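PDB 4J6O: metallophosphoesterase from Clostridium thermocellum, which hydrolyses phosphate esters as a manganese-binding calcineurin-like phosphatase, the 2',3'-phosphatase component of the bacterial Pnkp-Hen1 RNA repair system. Local coordinates for residues Ile20-Leu31 / Gly70-Val80; Gly226-Thr234 / Asp245-Pro255. All coordinates share one frame; numbering follows the deposited sequence. Where two conformers were deposited one is given.

How the contacts relate
Contact 1 is a largely buried pairing of two helices, begun by a metal-site loop, whereas contact 2 is only partly buried and joins a beta hairpin and the loops flanking it. Aliphatic packing dominates the first, with one salt bridge near its rim; backbone hydrogen bonds dominate the second, with charged side chains gripping carbonyls or each other near the surface. The two meet directly. Glu-26 of helix 24-33 takes probable hydrogen bonds from Tyr-252 OH and Leu-249 N, and Leu-30 packs on Val-246. Both also approach the manganese: His-21 binds it, and the Phe-229 side chain lies about 6 Å away.

Contact 1 (Ile20-Leu31 / Gly70-Val80); sequences IHGCYDELKMLL and GPKITEVLKLV. With MN (manganese (II) ion), chain J.
Ile-20 CG2 lies 3.7 Å from Val-76 CG2 and also touches CG1, a fit between two beta-branched side chains. The CB of His-21 points away from residues 70-80, and the ring's NE2 binds manganese at 2.3 Å beside Asp-19 and Asp-65, with Val-67 O holding ND1; Asp-19 and His-21 form the Asp-X-His metal motif of calcineurin-like metallophosphoesterases. At Gly-22, glycine suits both the positive phi (78°) and the crowding by Ile-73 CG1, 3.6 Å from Gly-22 CA; Gly-22 O accepts Lys-72 N at 2.9 Å. Tyr-24, with CG anti to the backbone N (chi1 177°), is swung across the second helix: Glu-75 CB makes an off-centre CH-pi contact with its ring, and Leu-79 CD2 meets CE1. The extended Lys-72 passes Tyr-24 CB, and its NZ forms a salt bridge with Asp-25 OD1 at 2.9 Å, on the syn lone pair. Deeper in, Leu-27 CD2 meets Leu-79 CD2 tip to tip at 3.6 Å, and Leu-31 CD1 reaches the same methyl. The axes of helical segments 24-31 and 73-80 pass 9.7 Å apart at closest, at 36°; strand 59-62 backs them through Phe-62 and Val-60, and strand 232-238 touches Ile-20 and Leu-27.

Contact 2 (Gly226-Thr234 / Asp245-Pro255); sequences GCVFGGKLT and DVKALKTYYEP
Leu-233 and Val-246 form an antiparallel hydrogen-bonded pair: Leu-233 N to Val-246 O and Val-246 N to Leu-233 O are each 2.9 Å and nearly straight. Just beyond, where one strand starts and the other stops, Gly-231 O continues the ladder by accepting Ala-248 N at 2.9 Å (172°); in one of two conformers the long, folded chain of Lys-247 also brings NZ to this oxygen, from the opposite face of the carbonyl plane. On the face carrying Lys-232, Thr-234 and Asp-245, the Lys-232 ammonium NZ makes a weak salt bridge to Asp-245 OD2 (3.4 Å), its stronger partner being Glu-213. A water bridges that carboxylate oxygen to Thr-234 OG1, which also bonds Thr-225. Farther along, Gly-230 CA comes within 3.9 Å of Thr-251 CA; glycine fits because Thr-251 OG1 leaves no room for a CB. Val-228 O takes a weak bond from Tyr-252 N, while Val-228 CG2 packs on Tyr-252 CB at 3.8 Å. The Phe-229 ring and Pro-255 lie antiparallel alongside one another, Phe-229 CD1 3.5 Å from Pro-255 CA, and Val-228 CG1 lies over the centre of one face of the Phe-229 ring. Behind these, Gly-226 O shapes the turn by accepting Phe-229 N and Gly-231 N from opposite faces. Strand 242-247 is an outermost strand of a five-stranded mixed sheet; strand 232-238 separates it from strand 14-17, and Leu-30 of helix 24-33 packs on Leu-233.

Contact 1 (Ile20-Leu31 / Gly70-Val80)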
loop_
_atom_site.group_PDB
_atom_site.type_symbol
_atom_site.label_atom_id
_atom_site.label_comp_id
_atom_site.label_asym_id
_atom_site.label_seq_id
_atom_site.Cartn_x
_atom_site.Cartn_y
_atom_site.Cartn_z
ATOM N N ILE A 20 -3.853 -0.691 -4.296
ATOM C CA ILE A 20 -4.369 -0.093 -5.495
ATOM C C ILE A 20 -4.198 -0.955 -6.743
ATOM O O ILE A 20 -5.124 -1.021 -7.553
ATOM C CB ILE A 20 -3.738 1.291 -5.685
ATOM C CG1 ILE A 20 -4.142 2.204 -4.485
ATOM C CG2 ILE A 20 -4.138 1.900 -7.017
ATOM C CD1 ILE A 20 -3.195 3.432 -4.306
ATOM N N HIS A 21 -3.015 -1.640 -6.835
ATOM C CA HIS A 21 -2.790 -2.591 -7.930
ATOM C C HIS A 21 -3.297 -2.006 -9.274
ATOM O O HIS A 21 -4.080 -2.634 -10.004
ATOM C CB HIS A 21 -3.481 -3.923 -7.626
ATOM C CG HIS A 21 -2.771 -4.727 -6.590
ATOM N ND1 HIS A 21 -1.443 -5.076 -6.723
ATOM C CD2 HIS A 21 -3.196 -5.275 -5.431
ATOM C CE1 HIS A 21 -1.062 -5.754 -5.658
ATOM N NE2 HIS A 21 -2.110 -5.907 -4.867
ATOM N N GLY A 22 -2.836 -0.806 -9.587
ATOM C CA GLY A 22 -3.043 -0.245 -10.915
ATOM C C GLY A 22 -4.421 0.328 -11.170
ATOM O O GLY A 22 -4.723 0.687 -12.287
ATOM N N CYS A 23 -5.260 0.374 -10.135
ATOM C CA CYS A 23 -6.630 0.841 -10.337
ATOM C C CYS A 23 -6.718 2.391 -10.225
ATOM O O CYS A 23 -7.290 2.912 -9.272
ATOM C CB CYS A 23 -7.540 0.201 -9.342
ATOM S SG CYS A 23 -7.721 -1.613 -9.705
ATOM N N TYR A 24 -6.119 3.066 -11.173
ATOM C CA TYR A 24 -6.125 4.521 -11.162
ATOM C C TYR A 24 -7.533 5.134 -11.112
ATOM O O TYR A 24 -7.738 6.124 -10.387
ATOM C CB TYR A 24 -5.376 5.065 -12.384
ATOM C CG TYR A 24 -5.426 6.571 -12.457
ATOM C CD1 TYR A 24 -4.528 7.323 -11.734
ATOM C CD2 TYR A 24 -6.397 7.202 -13.179
ATOM C CE1 TYR A 24 -4.572 8.701 -11.782
ATOM C CE2 TYR A 24 -6.453 8.595 -13.222
ATOM C CZ TYR A 24 -5.535 9.319 -12.504
ATOM O OH TYR A 24 -5.570 10.711 -12.543
ATOM N N ASP A 25 -8.498 4.604 -11.885
ATOM C CA ASP A 25 -9.793 5.289 -11.988
ATOM C C ASP A 25 -10.425 5.330 -10.604
ATOM O O ASP A 25 -10.998 6.379 -10.178
ATOM C CB ASP A 25 -10.720 4.585 -12.983
ATOM C CG ASP A 25 -10.256 4.704 -14.416
ATOM O OD1 ASP A 25 -9.468 5.620 -14.720
ATOM O OD2 ASP A 25 -10.725 3.861 -15.253
ATOM N N GLU A 26 -10.290 4.211 -9.894
ATOM C CA GLU A 26 -10.931 4.071 -8.593
ATOM C C GLU A 26 -10.173 4.910 -7.578
ATOM O O GLU A 26 -10.767 5.463 -6.676
ATOM C CB GLU A 26 -10.928 2.625 -8.098
ATOM C CG GLU A 26 -11.932 1.693 -8.840
ATOM C CD GLU A 26 -11.458 1.242 -10.193
ATOM O OE1 GLU A 26 -10.315 1.510 -10.618
ATOM O OE2 GLU A 26 -12.270 0.582 -10.882
ATOM N N LEU A 27 -8.863 4.927 -7.710
ATOM C CA LEU A 27 -8.033 5.810 -6.854
ATOM C C LEU A 27 -8.436 7.283 -7.006
ATOM O O LEU A 27 -8.592 7.979 -6.010
ATOM C CB LEU A 27 -6.535 5.587 -7.154
ATOM C CG LEU A 27 -5.621 6.521 -6.356
ATOM C CD1 LEU A 27 -5.837 6.428 -4.836
ATOM C CD2 LEU A 27 -4.141 6.246 -6.741
ATOM N N LYS A 28 -8.606 7.728 -8.246
ATOM C CA LYS A 28 -8.992 9.108 -8.480
ATOM C C LYS A 28 -10.359 9.364 -7.873
ATOM O O LYS A 28 -10.545 10.386 -7.191
ATOM C CB LYS A 28 -8.979 9.391 -9.962
ATOM C CG LYS A 28 -9.484 10.789 -10.355
ATOM C CD LYS A 28 -9.475 10.970 -11.851
ATOM C CE LYS A 28 -9.712 12.448 -12.218
ATOM N NZ LYS A 28 -11.135 12.759 -12.019
ATOM N N MET A 29 -11.313 8.441 -8.099
ATOM C CA MET A 29 -12.650 8.559 -7.507
ATOM C C MET A 29 -12.594 8.649 -5.980
ATOM O O MET A 29 -13.266 9.502 -5.375
ATOM C CB MET A 29 -13.560 7.386 -7.959
ATOM C CG MET A 29 -13.977 7.442 -9.399
ATOM S SD MET A 29 -14.693 5.845 -9.908
ATOM C CE MET A 29 -16.343 6.027 -9.190
ATOM N N LEU A 30 -11.752 7.797 -5.363
ATOM C CA LEU A 30 -11.712 7.739 -3.919
ATOM C C LEU A 30 -11.104 9.035 -3.356
ATOM O O LEU A 30 -11.579 9.609 -2.373
ATOM C CB LEU A 30 -10.907 6.493 -3.461
ATOM C CG LEU A 30 -10.732 6.376 -1.964
ATOM C CD1 LEU A 30 -12.069 6.310 -1.219
ATOM C CD2 LEU A 30 -9.963 5.047 -1.763
ATOM N N LEU A 31 -10.005 9.475 -3.946
ATOM C CA LEU A 31 -9.393 10.739 -3.493
ATOM C C LEU A 31 -10.385 11.895 -3.620
ATOM O O LEU A 31 -10.515 12.728 -2.705
ATOM C CB LEU A 31 -8.113 11.003 -4.284
ATOM C CG LEU A 31 -6.878 10.107 -3.979
ATOM C CD1 LEU A 31 -5.762 10.272 -4.994
ATOM C CD2 LEU A 31 -6.362 10.326 -2.558
ATOM N N GLY A 70 -3.634 -4.470 -12.344
ATOM C CA GLY A 70 -4.610 -3.532 -12.898
ATOM C C GLY A 70 -4.231 -2.802 -14.175
ATOM O O GLY A 70 -3.114 -2.929 -14.680
ATOM N N PRO A 71 -5.145 -1.980 -14.694
ATOM C CA PRO A 71 -5.060 -1.446 -16.051
ATOM C C PRO A 71 -4.266 -0.164 -16.207
ATOM O O PRO A 71 -3.933 0.163 -17.349
ATOM C CB PRO A 71 -6.524 -1.151 -16.383
ATOM C CG PRO A 71 -7.074 -0.779 -15.062
ATOM C CD PRO A 71 -6.481 -1.739 -14.094
ATOM N N LYS A 72 -3.940 0.524 -15.102
ATOM C CA LYS A 72 -3.381 1.874 -15.172
ATOM C C LYS A 72 -2.255 2.037 -14.152
ATOM O O LYS A 72 -2.178 2.990 -13.399
ATOM C CB LYS A 72 -4.487 2.938 -15.007
ATOM C CG LYS A 72 -5.320 3.075 -16.261
ATOM C CD LYS A 72 -6.314 4.206 -16.093
ATOM C CE LYS A 72 -7.254 4.314 -17.309
ATOM N NZ LYS A 72 -7.997 5.639 -17.216
ATOM N N ILE A 73 -1.385 1.039 -14.097
ATOM C CA ILE A 73 -0.276 1.040 -13.159
ATOM C C ILE A 73 0.669 2.285 -13.261
ATOM O O ILE A 73 1.079 2.830 -12.240
ATOM C CB ILE A 73 0.514 -0.254 -13.355
ATOM C CG1 ILE A 73 -0.420 -1.432 -13.068
ATOM C CG2 ILE A 73 1.735 -0.253 -12.465
ATOM C CD1 ILE A 73 0.090 -2.839 -13.596
ATOM N N THR A 74 1.049 2.730 -14.467
ATOM C CA THR A 74 1.974 3.865 -14.517
ATOM C C THR A 74 1.312 5.183 -14.079
ATOM O O THR A 74 1.960 6.004 -13.494
ATOM C CB THR A 74 2.660 4.078 -15.894
ATOM O OG1 THR A 74 1.673 4.387 -16.876
ATOM C CG2 THR A 74 3.412 2.828 -16.316
ATOM N N GLU A 75 0.005 5.309 -14.315
ATOM C CA GLU A 75 -0.717 6.489 -13.859
ATOM C C GLU A 75 -0.798 6.484 -12.337
ATOM O O GLU A 75 -0.606 7.539 -11.718
ATOM C CB GLU A 75 -2.116 6.578 -14.466
ATOM C CG GLU A 75 -2.119 6.848 -15.974
ATOM C CD GLU A 75 -1.119 7.922 -16.404
ATOM O OE1 GLU A 75 -1.220 9.074 -15.919
ATOM O OE2 GLU A 75 -0.224 7.601 -17.224
ATOM N N VAL A 76 -1.078 5.311 -11.744
ATOM C CA VAL A 76 -1.033 5.215 -10.291
ATOM C C VAL A 76 0.348 5.651 -9.779
ATOM O O VAL A 76 0.473 6.396 -8.821
ATOM C CB VAL A 76 -1.321 3.775 -9.787
ATOM C CG1 VAL A 76 -1.065 3.650 -8.294
ATOM C CG2 VAL A 76 -2.791 3.397 -10.091
ATOM N N LEU A 77 1.399 5.151 -10.417
ATOM C CA LEU A 77 2.737 5.483 -9.956
ATOM C C LEU A 77 3.001 6.977 -10.056
ATOM O O LEU A 77 3.534 7.604 -9.118
ATOM C CB LEU A 77 3.777 4.722 -10.785
ATOM C CG LEU A 77 3.965 3.289 -10.313
ATOM C CD1 LEU A 77 4.706 2.526 -11.402
ATOM C CD2 LEU A 77 4.730 3.252 -9.015
ATOM N N LYS A 78 2.624 7.561 -11.178
ATOM C CA LYS A 78 2.884 9.001 -11.339
ATOM C C LYS A 78 2.144 9.805 -10.279
ATOM O O LYS A 78 2.656 10.773 -9.740
ATOM C CB LYS A 78 2.438 9.451 -12.731
ATOM C CG LYS A 78 3.304 8.889 -13.829
ATOM C CD LYS A 78 2.724 9.138 -15.190
ATOM C CE LYS A 78 3.442 8.302 -16.221
ATOM N NZ LYS A 78 3.006 8.720 -17.537
ATOM N N LEU A 79 0.900 9.429 -10.035
ATOM C CA LEU A 79 0.080 10.148 -9.077
ATOM C C LEU A 79 0.689 10.009 -7.687
ATOM O O LEU A 79 0.886 10.998 -7.002
ATOM C CB LEU A 79 -1.379 9.666 -9.121
ATOM C CG LEU A 79 -2.283 10.324 -8.087
ATOM C CD1 LEU A 79 -2.508 11.765 -8.542
ATOM C CD2 LEU A 79 -3.641 9.583 -7.973
ATOM N N VAL A 80 0.965 8.775 -7.253
ATOM C CA VAL A 80 1.468 8.566 -5.903
ATOM C C VAL A 80 2.860 9.185 -5.659
ATOM O O VAL A 80 3.103 9.835 -4.624
ATOM C CB VAL A 80 1.515 7.049 -5.567
ATOM C CG1 VAL A 80 2.137 6.845 -4.210
ATOM C CG2 VAL A 80 0.108 6.522 -5.611
HETATM MN MN MN J . -1.842 -6.716 -2.740
HETATM O O HOH W 1 -4.055 -7.371 -2.706
#

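Contact 2 (Gly226-Thr234 / Asp245-Pro255)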
loop_
_atom_site.group_PDB
_atom_site.type_symbol
_atom_site.label_atom_id
_atom_site.label_comp_id
_atom_site.label_asym_id
_atom_site.label_seq_id
_atom_site.Cartn_x
_atom_site.Cartn_y
_atom_site.Cartn_z
ATOM N N GLY A 226 -9.753 -5.548 -1.871
ATOM C CA GLY A 226 -9.583 -6.208 -3.157
ATOM C C GLY A 226 -10.150 -5.479 -4.359
ATOM O O GLY A 226 -10.796 -6.066 -5.231
ATOM N N CYS A 227 -9.809 -4.188 -4.452
ATOM C CA CYS A 227 -10.297 -3.374 -5.569
ATOM C C CYS A 227 -10.030 -4.028 -6.920
ATOM O O CYS A 227 -10.930 -4.156 -7.760
ATOM C CB CYS A 227 -9.605 -2.017 -5.487
ATOM S SG CYS A 227 -10.256 -0.884 -6.733
ATOM N N VAL A 228 -8.796 -4.448 -7.144
ATOM C CA VAL A 228 -8.503 -4.956 -8.462
ATOM C C VAL A 228 -9.182 -6.270 -8.849
ATOM O O VAL A 228 -9.334 -6.556 -10.042
ATOM C CB VAL A 228 -6.951 -5.067 -8.628
ATOM C CG1 VAL A 228 -6.395 -6.287 -7.830
ATOM C CG2 VAL A 228 -6.547 -5.159 -10.112
ATOM N N PHE A 229 -9.669 -6.984 -7.830
ATOM C CA PHE A 229 -10.383 -8.243 -8.000
ATOM C C PHE A 229 -11.880 -8.051 -8.197
ATOM O O PHE A 229 -12.647 -9.009 -8.128
ATOM C CB PHE A 229 -10.121 -9.143 -6.787
ATOM C CG PHE A 229 -8.680 -9.370 -6.527
ATOM C CD1 PHE A 229 -7.905 -10.021 -7.486
ATOM C CD2 PHE A 229 -8.051 -8.902 -5.368
ATOM C CE1 PHE A 229 -6.536 -10.253 -7.226
ATOM C CE2 PHE A 229 -6.653 -9.110 -5.114
ATOM C CZ PHE A 229 -5.910 -9.804 -6.077
ATOM N N GLY A 230 -12.324 -6.792 -8.408
ATOM C CA GLY A 230 -13.752 -6.500 -8.543
ATOM C C GLY A 230 -14.414 -6.176 -7.188
ATOM O O GLY A 230 -15.651 -6.178 -7.051
ATOM N N GLY A 231 -13.596 -5.895 -6.164
ATOM C CA GLY A 231 -14.120 -5.515 -4.860
ATOM C C GLY A 231 -14.260 -4.021 -4.755
ATOM O O GLY A 231 -15.019 -3.402 -5.524
ATOM N N LYS A 232 -13.513 -3.412 -3.835
ATOM C CA LYS A 232 -13.596 -1.964 -3.674
ATOM C C LYS A 232 -12.285 -1.457 -3.125
ATOM O O LYS A 232 -11.504 -2.225 -2.558
ATOM C CB LYS A 232 -14.737 -1.549 -2.789
ATOM C CG LYS A 232 -14.755 -2.060 -1.410
ATOM C CD LYS A 232 -16.265 -2.047 -0.922
ATOM C CE LYS A 232 -16.402 -2.799 0.384
ATOM N NZ LYS A 232 -17.747 -2.448 0.952
ATOM N N LEU A 233 -12.056 -0.176 -3.335
ATOM C CA LEU A 233 -10.866 0.482 -2.813
ATOM C C LEU A 233 -11.327 1.268 -1.592
ATOM O O LEU A 233 -12.284 2.078 -1.690
ATOM C CB LEU A 233 -10.282 1.426 -3.839
ATOM C CG LEU A 233 -8.937 2.021 -3.469
ATOM C CD1 LEU A 233 -7.881 0.892 -3.413
ATOM C CD2 LEU A 233 -8.484 3.112 -4.496
ATOM N N THR A 234 -10.670 1.004 -0.465
ATOM C CA THR A 234 -11.058 1.569 0.819
ATOM C C THR A 234 -10.043 2.586 1.339
ATOM O O THR A 234 -8.788 2.329 1.292
ATOM C CB THR A 234 -11.248 0.431 1.864
ATOM O OG1 THR A 234 -12.371 -0.351 1.456
ATOM C CG2 THR A 234 -11.475 1.015 3.252
ATOM N N ASP A 245 -15.293 4.248 0.799
ATOM C CA ASP A 245 -14.863 3.323 -0.268
ATOM C C ASP A 245 -15.481 3.632 -1.617
ATOM O O ASP A 245 -16.471 4.354 -1.720
ATOM C CB ASP A 245 -15.032 1.853 0.152
ATOM C CG ASP A 245 -16.465 1.477 0.509
ATOM O OD1 ASP A 245 -17.383 1.883 -0.234
ATOM O OD2 ASP A 245 -16.658 0.724 1.501
ATOM N N VAL A 246 -14.818 3.141 -2.664
ATOM C CA VAL A 246 -15.332 3.240 -4.025
ATOM C C VAL A 246 -15.362 1.835 -4.609
ATOM O O VAL A 246 -14.369 1.116 -4.581
ATOM C CB VAL A 246 -14.418 4.063 -4.913
ATOM C CG1 VAL A 246 -14.822 3.933 -6.359
ATOM C CG2 VAL A 246 -14.456 5.551 -4.483
ATOM N N LYS A 247 -16.486 1.453 -5.172
ATOM C CA LYS A 247 -16.592 0.131 -5.784
ATOM C C LYS A 247 -15.771 0.074 -7.064
ATOM O O LYS A 247 -15.699 1.025 -7.826
ATOM C CB LYS A 247 -18.071 -0.153 -6.134
ATOM C CG LYS A 247 -18.373 -1.623 -6.350
ATOM C CD LYS A 247 -18.290 -2.378 -5.029
ATOM C CE LYS A 247 -18.568 -3.849 -5.233
ATOM N NZ LYS A 247 -17.580 -4.375 -6.186
ATOM N N ALA A 248 -15.126 -1.068 -7.318
ATOM C CA ALA A 248 -14.438 -1.219 -8.587
ATOM C C ALA A 248 -15.395 -1.074 -9.748
ATOM O O ALA A 248 -16.500 -1.618 -9.690
ATOM C CB ALA A 248 -13.783 -2.634 -8.659
ATOM N N LEU A 249 -14.912 -0.492 -10.840
ATOM C CA LEU A 249 -15.725 -0.249 -12.029
ATOM C C LEU A 249 -15.946 -1.516 -12.837
ATOM O O LEU A 249 -16.954 -1.672 -13.527
ATOM C CB LEU A 249 -15.035 0.802 -12.898
ATOM C CG LEU A 249 -14.903 2.194 -12.294
ATOM C CD1 LEU A 249 -14.032 3.075 -13.187
ATOM C CD2 LEU A 249 -16.260 2.842 -12.073
ATOM N N LYS A 250 -14.984 -2.432 -12.730
ATOM C CA LYS A 250 -14.963 -3.724 -13.422
ATOM C C LYS A 250 -14.179 -4.692 -12.578
ATOM O O LYS A 250 -13.465 -4.302 -11.642
ATOM C CB LYS A 250 -14.219 -3.696 -14.787
ATOM C CG LYS A 250 -14.521 -2.546 -15.706
ATOM C CD LYS A 250 -13.626 -2.539 -16.954
ATOM C CE LYS A 250 -13.829 -1.226 -17.750
ATOM N NZ LYS A 250 -15.273 -0.831 -17.957
ATOM N N THR A 251 -14.272 -5.963 -12.943
ATOM C CA THR A 251 -13.365 -6.958 -12.372
ATOM C C THR A 251 -12.091 -7.018 -13.217
ATOM O O THR A 251 -12.102 -7.550 -14.314
ATOM C CB THR A 251 -13.986 -8.374 -12.355
ATOM O OG1 THR A 251 -15.037 -8.435 -11.383
ATOM C CG2 THR A 251 -12.933 -9.377 -11.992
ATOM N N TYR A 252 -10.977 -6.513 -12.704
ATOM C CA TYR A 252 -9.804 -6.372 -13.568
ATOM C C TYR A 252 -8.929 -7.604 -13.548
ATOM O O TYR A 252 -8.174 -7.846 -14.478
ATOM C CB TYR A 252 -8.945 -5.195 -13.121
ATOM C CG TYR A 252 -9.652 -3.846 -13.161
ATOM C CD1 TYR A 252 -9.877 -3.209 -14.363
ATOM C CD2 TYR A 252 -10.082 -3.237 -11.989
ATOM C CE1 TYR A 252 -10.519 -1.997 -14.409
ATOM C CE2 TYR A 252 -10.763 -2.002 -12.032
ATOM C CZ TYR A 252 -10.943 -1.402 -13.249
ATOM O OH TYR A 252 -11.610 -0.185 -13.321
ATOM N N TYR A 253 -9.081 -8.422 -12.519
ATOM C CA TYR A 253 -8.109 -9.507 -12.290
ATOM C C TYR A 253 -8.791 -10.555 -11.448
ATOM O O TYR A 253 -9.646 -10.241 -10.638
ATOM C CB TYR A 253 -6.862 -8.962 -11.560
ATOM C CG TYR A 253 -5.632 -9.782 -11.889
ATOM C CD1 TYR A 253 -4.836 -9.467 -12.988
ATOM C CD2 TYR A 253 -5.281 -10.843 -11.090
ATOM C CE1 TYR A 253 -3.700 -10.187 -13.280
ATOM C CE2 TYR A 253 -4.130 -11.580 -11.363
ATOM C CZ TYR A 253 -3.373 -11.272 -12.478
ATOM O OH TYR A 253 -2.257 -12.061 -12.730
ATOM N N GLU A 254 -8.462 -11.834 -11.642
ATOM C CA GLU A 254 -9.072 -12.890 -10.845
ATOM C C GLU A 254 -8.363 -13.115 -9.537
ATOM O O GLU A 254 -7.114 -13.180 -9.496
ATOM C CB GLU A 254 -9.054 -14.228 -11.613
ATOM C CG GLU A 254 -8.992 -14.082 -13.132
ATOM C CD GLU A 254 -9.417 -15.342 -13.888
ATOM O OE1 GLU A 254 -9.583 -16.415 -13.255
ATOM O OE2 GLU A 254 -9.587 -15.249 -15.128
ATOM N N PRO A 255 -9.137 -13.261 -8.440
ATOM C CA PRO A 255 -8.480 -13.470 -7.140
ATOM C C PRO A 255 -7.866 -14.861 -7.039
ATOM O O PRO A 255 -8.078 -15.677 -7.959
ATOM C CB PRO A 255 -9.609 -13.253 -6.121
ATOM C CG PRO A 255 -10.874 -13.528 -6.884
ATOM C CD PRO A 255 -10.611 -13.146 -8.332
HETATM O O HOH W 2 -14.737 -0.774 2.667
#